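Local coordinates for putative acetyltransferase (Staphylococcus aureus subsp. aureus Mu50, PDB 3H4Q), which is of unknown function but, as a member of the GNAT family, probably transfers an acetyl group from acetyl-coenzyme A to an as yet unidentified acceptor, at residues 68-73 with 82-87; 97-102 with 181-186; 103-108 with 137-142. One frame throughout, in Å; residues are numbered along the deposited sequence.

In the fold
All three contacts belong to one mixed sheet, which they sample almost from one side to the other. Contact 1 closes the hairpin of strands 70-75 and 78-86; contact 3 joins the parallel strands 106-112 and 139-143; contact 2 packs the loop before strand 106-112 against strand 181-185. Contact 1 comes first along the chain, and contact 3 is nested within the loop that contact 2 closes. The centres of contacts 2 and 3 are about 8 Å apart, those of contacts 1 and 3 about 14 Å, and those of contacts 1 and 2 about 20 Å. Backbone bonds between neighbouring strands tie contact 3 to both others, building the continuous sheet of a GNAT-type acetyltransferase.

Contact 1: residues 68-73 with 82-87; sequences DYLYVL and FIVVDQ
Tyr-69 lays its ring across the side chain of Asp-86, where strand 78-86 ends. Tyr-69 CB passes 3.4 Å from Val-85 O. With CG anti to the carbonyl carbon (chi1 -68°), the ring then settles flat over Asp-86 CB, which stands 3.4 Å from the ring centroid in a CH-pi contact almost on the normal. At the rim, CD2 nears Asp-86 OD2, the carboxylate being turned 60° from the ring. The tip, Tyr-69 OH, bonds at 2.9 Å to a water that also accepts a hydrogen bond from Gln-87 N. A tyrosine suits this place because its ring can cover a methylene while its hydroxyl reaches water. Asp-86 OD1 is bonded to His-109 NE2.

The backbones pair through Val-85 N to Tyr-69 O and both bonds between Tyr-71 and Ile-83. Leu-70 CD1 meets Val-84 CG2 at 3.7 Å on the face turned to helix 29-42; Tyr-71 CB meets Ile-83 CG2 at 3.7 Å on the other. Leu-70, Ile-83 and Val-84 are buried, and aliphatic side chains suit them. This is an antiparallel beta hairpin of the GNAT fold, and its open end lines the pocket holding a polyethylene glycol molecule, probably from the crystallisation liquor.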
# COMPACT_ATOMS: atom_id res chain seq x y z
N ASP A 68 12.65 -0.52 -5.73
CA ASP A 68 12.42 -1.36 -4.55
C ASP A 68 11.44 -0.71 -3.58
O ASP A 68 11.73 -0.60 -2.39
CB ASP A 68 13.73 -1.73 -3.84
CG ASP A 68 14.51 -2.80 -4.57
OD1 ASP A 68 13.99 -3.38 -5.56
OD2 ASP A 68 15.66 -3.06 -4.13
N TYR A 69 10.30 -0.28 -4.09
CA TYR A 69 9.25 0.28 -3.24
C TYR A 69 8.04 -0.64 -3.16
O TYR A 69 7.05 -0.30 -2.49
CB TYR A 69 8.74 1.64 -3.76
CG TYR A 69 9.67 2.83 -3.72
CD1 TYR A 69 10.71 2.92 -2.80
CD2 TYR A 69 9.40 3.95 -4.50
CE1 TYR A 69 11.51 4.05 -2.74
CE2 TYR A 69 10.20 5.09 -4.44
CZ TYR A 69 11.26 5.13 -3.55
OH TYR A 69 12.06 6.25 -3.45
N LEU A 70 8.09 -1.79 -3.84
CA LEU A 70 6.94 -2.68 -3.91
C LEU A 70 7.25 -4.02 -3.26
O LEU A 70 8.25 -4.62 -3.57
CB LEU A 70 6.49 -2.85 -5.38
CG LEU A 70 5.22 -3.66 -5.69
CD1 LEU A 70 4.54 -3.12 -6.96
CD2 LEU A 70 5.45 -5.19 -5.82
N TYR A 71 6.42 -4.45 -2.33
CA TYR A 71 6.57 -5.76 -1.70
C TYR A 71 5.42 -6.65 -2.15
O TYR A 71 4.31 -6.13 -2.43
CB TYR A 71 6.45 -5.67 -0.19
CG TYR A 71 7.55 -4.98 0.57
CD1 TYR A 71 7.50 -3.62 0.82
CD2 TYR A 71 8.62 -5.70 1.08
CE1 TYR A 71 8.49 -3.00 1.56
CE2 TYR A 71 9.61 -5.09 1.81
CZ TYR A 71 9.54 -3.74 2.05
OH TYR A 71 10.53 -3.15 2.77
N VAL A 72 5.68 -7.96 -2.18
CA VAL A 72 4.68 -8.97 -2.54
C VAL A 72 4.61 -10.03 -1.45
O VAL A 72 5.59 -10.23 -0.71
CB VAL A 72 5.01 -9.71 -3.87
CG1 VAL A 72 4.91 -8.76 -5.05
CG2 VAL A 72 6.37 -10.43 -3.80
N LEU A 73 3.45 -10.68 -1.31
CA LEU A 73 3.31 -11.81 -0.39
C LEU A 73 3.17 -12.99 -1.34
O LEU A 73 2.31 -12.99 -2.22
CB LEU A 73 2.14 -11.64 0.58
CG LEU A 73 2.01 -12.73 1.66
CD1 LEU A 73 1.18 -12.23 2.81
CD2 LEU A 73 1.40 -13.98 1.11
N PHE A 82 0.10 -7.38 -2.94
CA PHE A 82 1.26 -6.49 -2.96
C PHE A 82 0.95 -5.16 -2.27
O PHE A 82 -0.21 -4.85 -2.02
CB PHE A 82 1.76 -6.23 -4.39
CG PHE A 82 0.80 -5.46 -5.25
CD1 PHE A 82 -0.18 -6.12 -5.98
CD2 PHE A 82 0.90 -4.08 -5.36
CE1 PHE A 82 -1.05 -5.42 -6.80
CE2 PHE A 82 0.03 -3.37 -6.17
CZ PHE A 82 -0.95 -4.05 -6.89
N ILE A 83 2.00 -4.40 -2.01
CA ILE A 83 1.89 -3.10 -1.36
C ILE A 83 3.03 -2.24 -1.88
O ILE A 83 4.13 -2.73 -2.13
CB ILE A 83 1.98 -3.24 0.19
CG1 ILE A 83 1.66 -1.92 0.90
CG2 ILE A 83 3.36 -3.73 0.63
CD1 ILE A 83 1.36 -2.08 2.42
N VAL A 84 2.76 -0.95 -2.08
CA VAL A 84 3.75 0.02 -2.54
C VAL A 84 3.89 1.07 -1.45
O VAL A 84 2.89 1.66 -1.04
CB VAL A 84 3.26 0.67 -3.80
CG1 VAL A 84 4.18 1.78 -4.23
CG2 VAL A 84 3.12 -0.40 -4.90
N VAL A 85 5.10 1.28 -0.95
CA VAL A 85 5.36 2.25 0.12
C VAL A 85 6.67 2.99 -0.14
O VAL A 85 7.65 2.39 -0.62
CB VAL A 85 5.45 1.58 1.49
CG1 VAL A 85 6.52 0.49 1.50
CG2 VAL A 85 5.75 2.61 2.55
N ASP A 86 6.67 4.29 0.13
CA ASP A 86 7.83 5.15 -0.05
C ASP A 86 7.56 6.47 0.69
O ASP A 86 6.64 6.54 1.51
CB ASP A 86 8.12 5.36 -1.54
CG ASP A 86 6.98 6.00 -2.28
OD1 ASP A 86 6.44 7.01 -1.78
OD2 ASP A 86 6.65 5.52 -3.39
N GLN A 87 8.36 7.50 0.42
CA GLN A 87 8.22 8.80 1.08
C GLN A 87 7.81 9.93 0.12
O GLN A 87 7.87 11.11 0.49
CB GLN A 87 9.52 9.14 1.81
CG GLN A 87 9.82 8.22 2.98
CD GLN A 87 11.15 8.54 3.62
OE1 GLN A 87 12.18 8.48 2.97
NE2 GLN A 87 11.14 8.87 4.92
O HOH W 1 10.88 7.77 -1.26

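Contact 2: residues 97-102 with 181-186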
# COMPACT_ATOMS: atom_id res chain seq x y z
N ASP A 97 -5.16 20.45 5.85
CA ASP A 97 -4.64 20.97 7.12
C ASP A 97 -4.37 19.76 8.00
O ASP A 97 -5.23 19.35 8.77
N TRP A 98 -3.18 19.18 7.89
CA TRP A 98 -2.83 18.00 8.68
C TRP A 98 -2.54 18.36 10.14
O TRP A 98 -1.96 19.41 10.41
CB TRP A 98 -1.59 17.31 8.13
CG TRP A 98 -1.72 16.82 6.75
CD1 TRP A 98 -1.54 17.54 5.61
CD2 TRP A 98 -2.03 15.48 6.33
NE1 TRP A 98 -1.73 16.75 4.52
CE2 TRP A 98 -2.03 15.48 4.93
CE3 TRP A 98 -2.30 14.29 7.02
CZ2 TRP A 98 -2.28 14.33 4.18
CZ3 TRP A 98 -2.56 13.14 6.27
CH2 TRP A 98 -2.55 13.17 4.87
N PRO A 99 -2.94 17.49 11.08
CA PRO A 99 -2.66 17.72 12.50
C PRO A 99 -1.36 17.09 12.97
O PRO A 99 -1.11 17.04 14.17
CB PRO A 99 -3.83 17.00 13.17
CG PRO A 99 -4.04 15.83 12.31
CD PRO A 99 -3.71 16.24 10.90
N VAL A 100 -0.53 16.61 12.04
CA VAL A 100 0.71 15.95 12.38
C VAL A 100 1.81 16.43 11.43
O VAL A 100 1.52 16.95 10.35
CB VAL A 100 0.51 14.42 12.29
CG1 VAL A 100 0.43 13.96 10.83
CG2 VAL A 100 1.60 13.69 13.01
N ASN A 101 3.07 16.31 11.86
CA ASN A 101 4.21 16.70 11.02
C ASN A 101 4.44 15.63 9.95
O ASN A 101 4.44 14.43 10.25
CB ASN A 101 5.47 16.89 11.86
CG ASN A 101 6.64 17.46 11.07
OD1 ASN A 101 6.60 17.56 9.84
ND2 ASN A 101 7.69 17.84 11.78
N ARG A 102 4.65 16.07 8.72
CA ARG A 102 4.83 15.18 7.58
C ARG A 102 6.27 15.05 7.09
O ARG A 102 6.56 14.13 6.32
CB ARG A 102 3.96 15.64 6.40
CG ARG A 102 2.46 15.44 6.60
CD ARG A 102 1.73 15.76 5.31
NE ARG A 102 1.86 17.18 4.96
CZ ARG A 102 1.75 17.70 3.74
NH1 ARG A 102 1.55 16.92 2.67
NH2 ARG A 102 1.89 19.01 3.57
N ALA A 181 -7.80 11.47 3.16
CA ALA A 181 -6.39 11.26 3.36
C ALA A 181 -6.36 10.78 4.79
O ALA A 181 -7.20 11.17 5.59
CB ALA A 181 -5.63 12.55 3.22
N TYR A 182 -5.38 9.94 5.09
CA TYR A 182 -5.24 9.38 6.42
C TYR A 182 -3.81 9.48 6.93
O TYR A 182 -2.85 9.49 6.14
CB TYR A 182 -5.53 7.88 6.37
CG TYR A 182 -6.95 7.46 6.13
CD1 TYR A 182 -7.44 7.28 4.84
CD2 TYR A 182 -7.78 7.15 7.20
CE1 TYR A 182 -8.73 6.85 4.63
CE2 TYR A 182 -9.08 6.73 6.99
CZ TYR A 182 -9.55 6.58 5.71
OH TYR A 182 -10.83 6.15 5.51
N TYR A 183 -3.67 9.54 8.25
CA TYR A 183 -2.36 9.48 8.88
C TYR A 183 -2.44 8.53 10.05
O TYR A 183 -3.50 8.28 10.61
CB TYR A 183 -1.88 10.85 9.37
CG TYR A 183 -2.65 11.38 10.55
CD1 TYR A 183 -2.29 11.04 11.85
CD2 TYR A 183 -3.74 12.20 10.37
CE1 TYR A 183 -3.01 11.51 12.94
CE2 TYR A 183 -4.47 12.67 11.45
CZ TYR A 183 -4.09 12.33 12.73
OH TYR A 183 -4.82 12.80 13.80
N LYS A 184 -1.28 7.99 10.42
CA LYS A 184 -1.14 7.15 11.59
C LYS A 184 0.09 7.64 12.34
O LYS A 184 1.16 7.76 11.74
CB LYS A 184 -0.95 5.67 11.24
CG LYS A 184 -0.76 4.84 12.50
CD LYS A 184 -0.68 3.34 12.28
CE LYS A 184 -0.87 2.64 13.63
NZ LYS A 184 -0.90 1.15 13.52
N ASN A 185 -0.09 7.93 13.62
CA ASN A 185 1.01 8.33 14.49
C ASN A 185 1.56 7.02 15.04
O ASN A 185 0.86 6.31 15.77
CB ASN A 185 0.51 9.23 15.62
CG ASN A 185 1.63 9.78 16.49
OD1 ASN A 185 2.80 9.81 16.08
ND2 ASN A 185 1.29 10.24 17.68
N LEU A 186 2.81 6.71 14.70
CA LEU A 186 3.46 5.48 15.17
C LEU A 186 4.04 5.58 16.59
O LEU A 186 5.01 4.90 16.90
CB LEU A 186 4.56 5.08 14.17
CG LEU A 186 4.15 4.84 12.70
CD1 LEU A 186 5.36 4.56 11.85
CD2 LEU A 186 3.17 3.68 12.59
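Tyr-183, on strand 181-185, receives three consecutive residues of the loop, Trp-98, Pro-99 and Val-100, around its side chain. The apolar contacts come first. CG of Tyr-183 sits between its backbone N and carbonyl carbon (chi1 70°), which lifts the ring off the strand toward the loop. There Pro-99 CG approaches Tyr-183 CE2 at 3.3 Å and lies 3.5 Å from Tyr-183 OH, so the proline packs on the outer part of the phenol. Val-100 takes the inner part: Val-100 CG1 is 4.0 Å from Tyr-183 CG. A rigid proline ring and a branched valine suit this role, since each offers a compact apolar surface that costs little conformational freedom to hold in place. The ring of Tyr-183 also meets that of His-161.

The indole makes a second apolar group. Trp-98 and Tyr-183 run alongside each other with reversed sense, the indole coming from the loop and the phenol from the strand. Trp-98 CH2 is 3.5 Å from Ala-181 CB, and Trp-98 CZ3 is 3.9 Å from Tyr-183 CB. A small alanine leaves room there for so large a ring. One indole face packs against Arg-102 CD of its own loop.

Polar groups play a lesser part. The indole turns its edge to the backbone of Tyr-182, with Trp-98 CZ3 3.7 Å from Tyr-182 O. Trp-98 NE1 bonds to Tyr-93 O.

No hydrogen bond crosses between residues 97-102 and 181-186. The loop is therefore held against the strand by the fit of apolar surfaces, while the directional bonds of the strand's backbone go to its sheet neighbours, strands 139-143 and 161-162.

Contact 3: residues 103-108 with 137-142; sequences EGAFVI and AEVILT
Phe-106 O is gripped by two groups of the neighbouring strand: Leu-141 N donates to it at 2.7 Å in a nearly straight bond (172° at the hydrogen), and Ile-140 CA adds a weaker C-H contact at 3.4 Å. Leu-141 O is engaged in the same way, accepting Ile-108 N at 2.9 Å while Val-107 CA approaches it. Phe-106 N reaches back to Val-139 O at a longer 3.3 Å. The bonds thus step from one strand to the other, as parallel pairing requires, with Phe-106 opposite Ile-140 and Val-107 opposite Leu-141.

A side chain supplies the next bond. With OG1 of Thr-142 anti to its backbone N (chi1 -173°), the hydroxyl turns to Ile-108 O and donates at 2.8 Å from a position tilted 19° out of the plane of that carbonyl. Threonine suits this buried place, being branched at CB, which favours extended backbone, yet able to donate to a carbonyl.

On one face, Ile-108 CD1 meets Ile-140 CD1 at 3.7 Å, methyl against methyl, and Ala-137 CB touches the Phe-106 ring at CD1, 3.8 Å away. On the other, Val-107 CG2 packs on Leu-141 CD1 at 3.6 Å, with Ala-105 fitting its small side chain beside Val-139. Val-107, Ile-108, Val-139, Ile-140 and Leu-141 are buried, as aliphatic residues suit both faces of an inner strand pair.

Strands 106-112 and 139-143 with helix 120-134 form a beta-alpha-beta unit. In GNAT enzymes the corresponding parallel strands part farther along to receive the cofactor, and the same is probable here. The helix covers Phe-106, Ile-108 and Ile-140, while strand 78-86 flanks the pair beside 106-112 and strand 181-185 beside 139-143.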
# COMPACT_ATOMS: atom_id res chain seq x y z
N GLU A 103 7.14 15.97 7.50
CA GLU A 103 8.54 15.91 7.09
C GLU A 103 9.06 14.48 7.28
O GLU A 103 8.98 13.94 8.38
CB GLU A 103 9.39 16.89 7.91
N GLY A 104 9.50 13.85 6.19
CA GLY A 104 10.05 12.50 6.28
C GLY A 104 9.08 11.35 6.49
O GLY A 104 9.51 10.21 6.70
N ALA A 105 7.79 11.61 6.42
CA ALA A 105 6.80 10.56 6.62
C ALA A 105 6.80 9.55 5.46
O ALA A 105 7.21 9.88 4.34
CB ALA A 105 5.42 11.17 6.76
N PHE A 106 6.37 8.32 5.77
CA PHE A 106 6.19 7.26 4.78
C PHE A 106 4.74 7.29 4.27
O PHE A 106 3.84 7.77 4.96
CB PHE A 106 6.54 5.89 5.35
CG PHE A 106 8.01 5.63 5.41
CD1 PHE A 106 8.77 6.13 6.45
CD2 PHE A 106 8.64 4.93 4.42
CE1 PHE A 106 10.13 5.90 6.50
CE2 PHE A 106 10.00 4.71 4.47
CZ PHE A 106 10.74 5.19 5.51
N VAL A 107 4.54 6.78 3.06
CA VAL A 107 3.24 6.80 2.40
C VAL A 107 2.93 5.46 1.75
O VAL A 107 3.75 4.95 0.98
CB VAL A 107 3.22 7.86 1.27
CG1 VAL A 107 1.89 7.84 0.56
CG2 VAL A 107 3.55 9.26 1.79
N ILE A 108 1.77 4.90 2.07
CA ILE A 108 1.31 3.67 1.43
C ILE A 108 0.43 4.11 0.28
O ILE A 108 -0.63 4.69 0.48
CB ILE A 108 0.52 2.79 2.39
CG1 ILE A 108 1.44 2.39 3.55
CG2 ILE A 108 -0.06 1.55 1.65
CD1 ILE A 108 0.81 1.55 4.60
N ALA A 137 10.52 5.96 12.02
CA ALA A 137 9.48 6.86 11.51
C ALA A 137 8.42 7.11 12.58
O ALA A 137 8.22 6.29 13.48
CB ALA A 137 8.86 6.31 10.29
N GLU A 138 7.79 8.28 12.51
CA GLU A 138 6.74 8.67 13.46
C GLU A 138 5.35 8.70 12.82
O GLU A 138 4.34 8.46 13.50
CB GLU A 138 7.05 10.03 14.08
N VAL A 139 5.31 9.00 11.53
CA VAL A 139 4.05 9.13 10.83
C VAL A 139 4.06 8.36 9.52
O VAL A 139 5.01 8.42 8.76
CB VAL A 139 3.71 10.63 10.58
CG1 VAL A 139 4.85 11.35 9.92
CG2 VAL A 139 2.45 10.76 9.74
N ILE A 140 2.98 7.62 9.28
CA ILE A 140 2.80 6.90 8.03
C ILE A 140 1.46 7.41 7.48
O ILE A 140 0.48 7.50 8.21
CB ILE A 140 2.90 5.34 8.23
CG1 ILE A 140 2.72 4.60 6.93
CG2 ILE A 140 1.87 4.81 9.19
CD1 ILE A 140 2.97 3.09 7.12
N LEU A 141 1.45 7.86 6.22
CA LEU A 141 0.21 8.34 5.62
C LEU A 141 -0.30 7.56 4.40
O LEU A 141 0.38 6.67 3.87
CB LEU A 141 0.20 9.87 5.47
CG LEU A 141 1.41 10.78 5.30
CD1 LEU A 141 1.55 11.31 3.90
CD2 LEU A 141 1.21 11.98 6.19
N THR A 142 -1.54 7.81 4.03
CA THR A 142 -2.15 7.10 2.93
C THR A 142 -3.45 7.79 2.58
O THR A 142 -3.73 8.87 3.09
CB THR A 142 -2.40 5.62 3.28
OG1 THR A 142 -2.84 4.91 2.11
CG2 THR A 142 -3.40 5.47 4.42